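Local coordinates for protein CTP:phosphocholine Cytidylyltransferase (Streptococcus pneumoniae, PDB 1JYK) that transfers the cytidylyl group of CTP to phosphocholine, giving CDP-choline, as a bacterial member of the nucleotidyl transferase family, at residues Q55-L58 and I59-Q62; F65-K69 and G70-I74. One frame throughout, in Å; residues are numbered along the deposited sequence.

Contact 1 of 2, residues Q55-L58 and I59-Q62; sequences QKPL and IEYQ
At the passage from strand 56-57 into helix 58-68, Lys56 lies over Tyr61 and reaches across to Glu60 in the first turn. The lysine chain runs over one face of the Tyr61 ring: its CD sits 3.9 Å from the ring centroid of Tyr61, a CH-pi contact 16° off the ring normal, and its CB touches Tyr61 OH at 3.4 Å. With CG anti to the backbone N (chi1 -179°) the chain stays extended as far as CE, then bends at chi4 and brings NZ to Glu60 OE1 at 2.7 Å. In this salt bridge NZ meets OE1 on its anti side, 20° out of the carboxylate plane, while Glu64 gives NZ a second acidic partner. Glu60 OE2 turns to Tyr87 and Lys91, engaging both oxygens, and Pro57 CD lies 3.7 Å from Glu60 OE1. Tyr61 OH bonds to the Val53 carbonyl, which fixes the far end of the ring. In the backbone, Glu60 N donates to Pro57 O at 3.0 Å, and a weak bond links Tyr61 N to Leu58 O. This is a strand-to-helix junction: i to i+3 bonds close the helix's opening turn, entered straight from a beta-hairpin.

Contact 2 of 2, residues F65-K69 and G70-I74; sequences FLKEK and GINDI
Leu66 and Lys67 meet Gly70 and Ile71 in a Schellman motif, which ends helix 58-68 and turns the chain toward strand 74-78. Two backbone bonds define it: Ile71 N donates to Leu66 O at 3.0 Å, and Gly70 N to Lys67 O, also at 3.0 Å, with a fairly straight N-H...O angle of 161°. Leu66 O is gripped twice, since Lys69 N reaches it from the face of the carbonyl plane opposite to that used by Ile71 N. Gly70 is the C-prime residue; its positive phi (85°) is a left-handed conformation that glycine, lacking a CB, adopts without pressing on the Lys69 carbonyl oxygen. Ile71 next centres an inverse gamma turn, in which Asn72 N bonds weakly to Gly70 O.

The apolar contacts lie on the buried side. The Leu66 and Ile71 side chains cross at a slant, with Leu66 CD2 3.9 Å from Ile71 CD1 and almost as near its CG2, while Ile74 CD1 lies 4.0 Å from Leu66 CB and also touches CG of Lys67. With CG1 anti to the carbonyl carbon (chi1 -59°) and the Ile74 chain extended beyond it, CD1 reaches the helix. Leu66 also packs on Ala28 and Ile124 of the central sheet, and Ile71 on Tyr122. Within this packing the carbonyl oxygen of Ile71 is buried without a polar partner in the model.

On the outer side the Lys67 and Asn72 side chains cross at about a right angle, a contact of amide oxygen with aliphatic carbon. The lysine chain bends at chi3 and sends NZ on to the carbonyl of Tyr92. Asn72 OD1 lies 3.4 Å from both CA and CE of Lys67.

How the contacts relate
Contacts 1 and 2 occupy the two ends of one helix, 58-68: residues 55-62 enter it from the short hairpin of strands 52-53 and 56-57, and residues 65-74 leave it for strand 74-78. They follow in series along the chain as successive parts of the same helix, with centres about 14 Å apart. Both also meet strand 27-32, which pairs in parallel with strand 74-78. Helix 58-68 thus lies on the connection between these two parallel strands, a beta-alpha-beta crossover as in the Rossmann-like core of nucleotidyl transferases. The two contacts shape the start and finish of the helix in that crossover.

Contact 1 of 2, residues Q55-L58 and I59-Q62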
ATOM      1  N   GLN A  55      -9.945  19.128  -3.553  1.00 21.42           N
ATOM      2  CA  GLN A  55     -11.359  18.787  -3.690  1.00 22.06           C
ATOM      3  C   GLN A  55     -11.690  17.429  -4.294  1.00 20.49           C
ATOM      4  O   GLN A  55     -12.744  17.269  -4.909  1.00 20.54           O
ATOM      5  CB  GLN A  55     -12.076  19.874  -4.503  1.00 26.55           C
ATOM      6  CG  GLN A  55     -11.965  21.281  -3.919  1.00 32.26           C
ATOM      7  CD  GLN A  55     -12.437  21.370  -2.465  1.00 38.49           C
ATOM      8  OE1 GLN A  55     -11.915  22.169  -1.679  1.00 39.73           O
ATOM      9  NE2 GLN A  55     -13.428  20.549  -2.103  1.00 39.44           N
ATOM     10  N   LYS A  56     -10.809  16.452  -4.112  1.00 19.39           N
ATOM     11  CA  LYS A  56     -11.040  15.115  -4.655  1.00 17.73           C
ATOM     12  C   LYS A  56     -10.499  14.057  -3.693  1.00 16.87           C
ATOM     13  O   LYS A  56      -9.355  14.146  -3.260  1.00 16.77           O
ATOM     14  CB  LYS A  56     -10.350  14.994  -6.018  1.00 16.89           C
ATOM     15  CG  LYS A  56     -10.519  13.655  -6.713  1.00 17.19           C
ATOM     16  CD  LYS A  56     -10.039  13.742  -8.158  1.00 17.63           C
ATOM     17  CE  LYS A  56     -10.144  12.403  -8.862  1.00 17.01           C
ATOM     18  NZ  LYS A  56     -11.560  12.060  -9.132  1.00 17.18           N
ATOM     19  N   PRO A  57     -11.322  13.053  -3.329  1.00 16.63           N
ATOM     20  CA  PRO A  57     -10.856  12.003  -2.409  1.00 15.76           C
ATOM     21  C   PRO A  57      -9.545  11.387  -2.882  1.00 14.96           C
ATOM     22  O   PRO A  57      -9.389  11.067  -4.060  1.00 15.23           O
ATOM     23  CB  PRO A  57     -11.996  10.986  -2.408  1.00 15.40           C
ATOM     24  CG  PRO A  57     -13.210  11.798  -2.751  1.00 16.29           C
ATOM     25  CD  PRO A  57     -12.725  12.843  -3.732  1.00 16.66           C
ATOM     26  N   LEU A  58      -8.606  11.222  -1.958  1.00 15.43           N
ATOM     27  CA  LEU A  58      -7.295  10.661  -2.271  1.00 14.55           C
ATOM     28  C   LEU A  58      -7.329   9.386  -3.106  1.00 13.30           C
ATOM     29  O   LEU A  58      -6.601   9.260  -4.088  1.00 13.71           O
ATOM     30  CB  LEU A  58      -6.526  10.367  -0.981  1.00 16.61           C
ATOM     31  CG  LEU A  58      -5.804  11.525  -0.297  1.00 18.26           C
ATOM     32  CD1 LEU A  58      -5.243  11.037   1.029  1.00 19.53           C
ATOM     33  CD2 LEU A  58      -4.695  12.047  -1.182  1.00 17.69           C
ATOM     34  N   ILE A  59      -8.166   8.433  -2.708  1.00 12.78           N
ATOM     35  CA  ILE A  59      -8.234   7.162  -3.415  1.00 12.73           C
ATOM     36  C   ILE A  59      -8.654   7.283  -4.883  1.00 12.74           C
ATOM     37  O   ILE A  59      -8.279   6.444  -5.708  1.00 12.79           O
ATOM     38  CB  ILE A  59      -9.176   6.167  -2.673  1.00 13.12           C
ATOM     39  CG1 ILE A  59      -8.898   4.739  -3.148  1.00 12.86           C
ATOM     40  CG2 ILE A  59     -10.634   6.550  -2.888  1.00 11.98           C
ATOM     41  CD1 ILE A  59      -9.431   3.675  -2.204  1.00 14.17           C
ATOM     42  N   GLU A  60      -9.424   8.316  -5.217  1.00 13.46           N
ATOM     43  CA  GLU A  60      -9.858   8.497  -6.602  1.00 13.80           C
ATOM     44  C   GLU A  60      -8.671   8.783  -7.527  1.00 13.39           C
ATOM     45  O   GLU A  60      -8.642   8.326  -8.667  1.00 13.78           O
ATOM     46  CB  GLU A  60     -10.895   9.621  -6.694  1.00 14.71           C
ATOM     47  CG  GLU A  60     -12.257   9.198  -6.160  1.00 15.78           C
ATOM     48  CD  GLU A  60     -13.360  10.214  -6.422  1.00 17.85           C
ATOM     49  OE1 GLU A  60     -13.107  11.237  -7.097  1.00 16.30           O
ATOM     50  OE2 GLU A  60     -14.487   9.981  -5.944  1.00 18.68           O
ATOM     51  N   TYR A  61      -7.689   9.535  -7.041  1.00 13.08           N
ATOM     52  CA  TYR A  61      -6.513   9.821  -7.854  1.00 13.13           C
ATOM     53  C   TYR A  61      -5.810   8.508  -8.188  1.00 12.45           C
ATOM     54  O   TYR A  61      -5.355   8.305  -9.309  1.00 13.45           O
ATOM     55  CB  TYR A  61      -5.535  10.721  -7.097  1.00 13.16           C
ATOM     56  CG  TYR A  61      -5.998  12.149  -6.926  1.00 13.53           C
ATOM     57  CD1 TYR A  61      -6.561  12.579  -5.725  1.00 12.98           C
ATOM     58  CD2 TYR A  61      -5.826  13.088  -7.948  1.00 14.77           C
ATOM     59  CE1 TYR A  61      -6.939  13.906  -5.540  1.00 14.32           C
ATOM     60  CE2 TYR A  61      -6.202  14.424  -7.774  1.00 15.29           C
ATOM     61  CZ  TYR A  61      -6.755  14.823  -6.568  1.00 15.22           C
ATOM     62  OH  TYR A  61      -7.119  16.134  -6.377  1.00 15.92           O
ATOM     63  N   GLN A  62      -5.725   7.619  -7.202  1.00 12.55           N
ATOM     64  CA  GLN A  62      -5.070   6.329  -7.381  1.00 12.04           C
ATOM     65  C   GLN A  62      -5.846   5.425  -8.332  1.00 12.43           C
ATOM     66  O   GLN A  62      -5.269   4.852  -9.256  1.00 13.34           O
ATOM     67  CB  GLN A  62      -4.897   5.628  -6.029  1.00 12.45           C
ATOM     68  CG  GLN A  62      -4.139   6.459  -4.990  1.00 14.04           C
ATOM     69  CD  GLN A  62      -4.062   5.771  -3.631  1.00 15.99           C
ATOM     70  OE1 GLN A  62      -4.921   4.957  -3.277  1.00 15.93           O
ATOM     71  NE2 GLN A  62      -3.027   6.093  -2.864  1.00 17.31           N
TER

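Contact 2 of 2, residues F65-K69 and G70-I74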
ATOM      1  N   PHE A  65      -5.492   6.555 -11.927  1.00 14.73           N
ATOM      2  CA  PHE A  65      -4.160   6.274 -12.463  1.00 13.58           C
ATOM      3  C   PHE A  65      -4.129   4.824 -12.918  1.00 12.94           C
ATOM      4  O   PHE A  65      -3.626   4.503 -13.993  1.00 13.41           O
ATOM      5  CB  PHE A  65      -3.091   6.472 -11.383  1.00 14.51           C
ATOM      6  CG  PHE A  65      -2.448   7.832 -11.393  1.00 16.92           C
ATOM      7  CD1 PHE A  65      -1.582   8.207 -10.369  1.00 17.19           C
ATOM      8  CD2 PHE A  65      -2.698   8.740 -12.420  1.00 16.96           C
ATOM      9  CE1 PHE A  65      -0.976   9.459 -10.369  1.00 17.00           C
ATOM     10  CE2 PHE A  65      -2.097   9.992 -12.425  1.00 17.05           C
ATOM     11  CZ  PHE A  65      -1.235  10.351 -11.398  1.00 17.06           C
ATOM     12  N   LEU A  66      -4.679   3.949 -12.083  1.00 11.97           N
ATOM     13  CA  LEU A  66      -4.715   2.523 -12.370  1.00 12.82           C
ATOM     14  C   LEU A  66      -5.507   2.186 -13.628  1.00 13.66           C
ATOM     15  O   LEU A  66      -5.020   1.473 -14.504  1.00 13.85           O
ATOM     16  CB  LEU A  66      -5.321   1.775 -11.187  1.00 13.78           C
ATOM     17  CG  LEU A  66      -4.410   1.624  -9.969  1.00 12.92           C
ATOM     18  CD1 LEU A  66      -5.259   1.352  -8.725  1.00 11.76           C
ATOM     19  CD2 LEU A  66      -3.419   0.488 -10.220  1.00 12.54           C
ATOM     20  N   LYS A  67      -6.732   2.696 -13.709  1.00 15.24           N
ATOM     21  CA  LYS A  67      -7.583   2.430 -14.861  1.00 16.14           C
ATOM     22  C   LYS A  67      -7.015   3.037 -16.140  1.00 17.06           C
ATOM     23  O   LYS A  67      -7.214   2.495 -17.227  1.00 18.04           O
ATOM     24  CB  LYS A  67      -8.995   2.949 -14.589  1.00 16.63           C
ATOM     25  CG  LYS A  67      -9.576   2.366 -13.308  1.00 18.45           C
ATOM     26  CD  LYS A  67     -11.084   2.373 -13.316  1.00 20.19           C
ATOM     27  CE  LYS A  67     -11.625   1.183 -14.070  1.00 19.11           C
ATOM     28  NZ  LYS A  67     -13.054   1.396 -14.344  1.00 17.18           N
ATOM     29  N   GLU A  68      -6.305   4.152 -16.012  1.00 17.71           N
ATOM     30  CA  GLU A  68      -5.698   4.791 -17.176  1.00 20.09           C
ATOM     31  C   GLU A  68      -4.687   3.832 -17.789  1.00 19.78           C
ATOM     32  O   GLU A  68      -4.388   3.909 -18.983  1.00 19.65           O
ATOM     33  CB  GLU A  68      -4.977   6.074 -16.768  1.00 23.09           C
ATOM     34  CG  GLU A  68      -5.636   7.346 -17.261  1.00 32.24           C
ATOM     35  CD  GLU A  68      -5.543   8.472 -16.248  1.00 35.74           C
ATOM     36  OE1 GLU A  68      -4.410   8.893 -15.926  1.00 36.09           O
ATOM     37  OE2 GLU A  68      -6.607   8.931 -15.775  1.00 38.07           O
ATOM     38  N   LYS A  69      -4.163   2.931 -16.958  1.00 18.63           N
ATOM     39  CA  LYS A  69      -3.169   1.956 -17.392  1.00 18.16           C
ATOM     40  C   LYS A  69      -3.747   0.581 -17.680  1.00 18.69           C
ATOM     41  O   LYS A  69      -3.006  -0.370 -17.944  1.00 19.45           O
ATOM     42  CB  LYS A  69      -2.073   1.835 -16.339  1.00 18.93           C
ATOM     43  CG  LYS A  69      -1.293   3.108 -16.146  1.00 19.84           C
ATOM     44  CD  LYS A  69      -0.363   3.334 -17.310  1.00 23.34           C
ATOM     45  CE  LYS A  69       0.120   4.766 -17.365  1.00 24.51           C
ATOM     46  NZ  LYS A  69       0.994   4.964 -18.551  1.00 28.69           N
ATOM     47  N   GLY A  70      -5.070   0.468 -17.620  1.00 17.80           N
ATOM     48  CA  GLY A  70      -5.697  -0.807 -17.902  1.00 18.04           C
ATOM     49  C   GLY A  70      -5.795  -1.767 -16.733  1.00 18.37           C
ATOM     50  O   GLY A  70      -6.181  -2.926 -16.915  1.00 19.73           O
ATOM     51  N   ILE A  71      -5.447  -1.310 -15.537  1.00 16.38           N
ATOM     52  CA  ILE A  71      -5.540  -2.170 -14.365  1.00 16.03           C
ATOM     53  C   ILE A  71      -6.914  -1.888 -13.772  1.00 16.63           C
ATOM     54  O   ILE A  71      -7.076  -1.061 -12.876  1.00 16.54           O
ATOM     55  CB  ILE A  71      -4.415  -1.863 -13.361  1.00 16.14           C
ATOM     56  CG1 ILE A  71      -3.056  -2.021 -14.056  1.00 14.44           C
ATOM     57  CG2 ILE A  71      -4.503  -2.816 -12.175  1.00 14.80           C
ATOM     58  CD1 ILE A  71      -1.949  -1.208 -13.438  1.00 15.05           C
ATOM     59  N   ASN A  72      -7.905  -2.595 -14.300  1.00 17.35           N
ATOM     60  CA  ASN A  72      -9.291  -2.408 -13.905  1.00 18.65           C
ATOM     61  C   ASN A  72      -9.850  -3.362 -12.866  1.00 19.19           C
ATOM     62  O   ASN A  72     -11.003  -3.228 -12.462  1.00 20.15           O
ATOM     63  CB  ASN A  72     -10.154  -2.429 -15.156  1.00 19.64           C
ATOM     64  CG  ASN A  72      -9.658  -1.455 -16.191  1.00 20.84           C
ATOM     65  OD1 ASN A  72      -9.148  -0.387 -15.846  1.00 22.73           O
ATOM     66  ND2 ASN A  72      -9.787  -1.813 -17.467  1.00 22.28           N
ATOM     67  N   ASP A  73      -9.044  -4.332 -12.445  1.00 19.11           N
ATOM     68  CA  ASP A  73      -9.470  -5.264 -11.413  1.00 19.05           C
ATOM     69  C   ASP A  73      -8.901  -4.676 -10.133  1.00 18.25           C
ATOM     70  O   ASP A  73      -7.754  -4.946  -9.763  1.00 18.66           O
ATOM     71  CB  ASP A  73      -8.900  -6.657 -11.659  1.00 20.54           C
ATOM     72  CG  ASP A  73      -9.333  -7.654 -10.607  1.00 24.60           C
ATOM     73  OD1 ASP A  73     -10.066  -7.267  -9.671  1.00 26.54           O
ATOM     74  OD2 ASP A  73      -8.939  -8.833 -10.709  1.00 27.76           O
ATOM     75  N   ILE A  74      -9.718  -3.863  -9.471  1.00 16.52           N
ATOM     76  CA  ILE A  74      -9.319  -3.179  -8.251  1.00 15.29           C
ATOM     77  C   ILE A  74     -10.138  -3.603  -7.035  1.00 15.87           C
ATOM     78  O   ILE A  74     -11.372  -3.561  -7.043  1.00 15.78           O
ATOM     79  CB  ILE A  74      -9.427  -1.646  -8.456  1.00 13.91           C
ATOM     80  CG1 ILE A  74      -8.527  -1.230  -9.626  1.00 13.52           C
ATOM     81  CG2 ILE A  74      -9.057  -0.900  -7.173  1.00 14.29           C
ATOM     82  CD1 ILE A  74      -8.862   0.118 -10.194  1.00 12.45           C
TER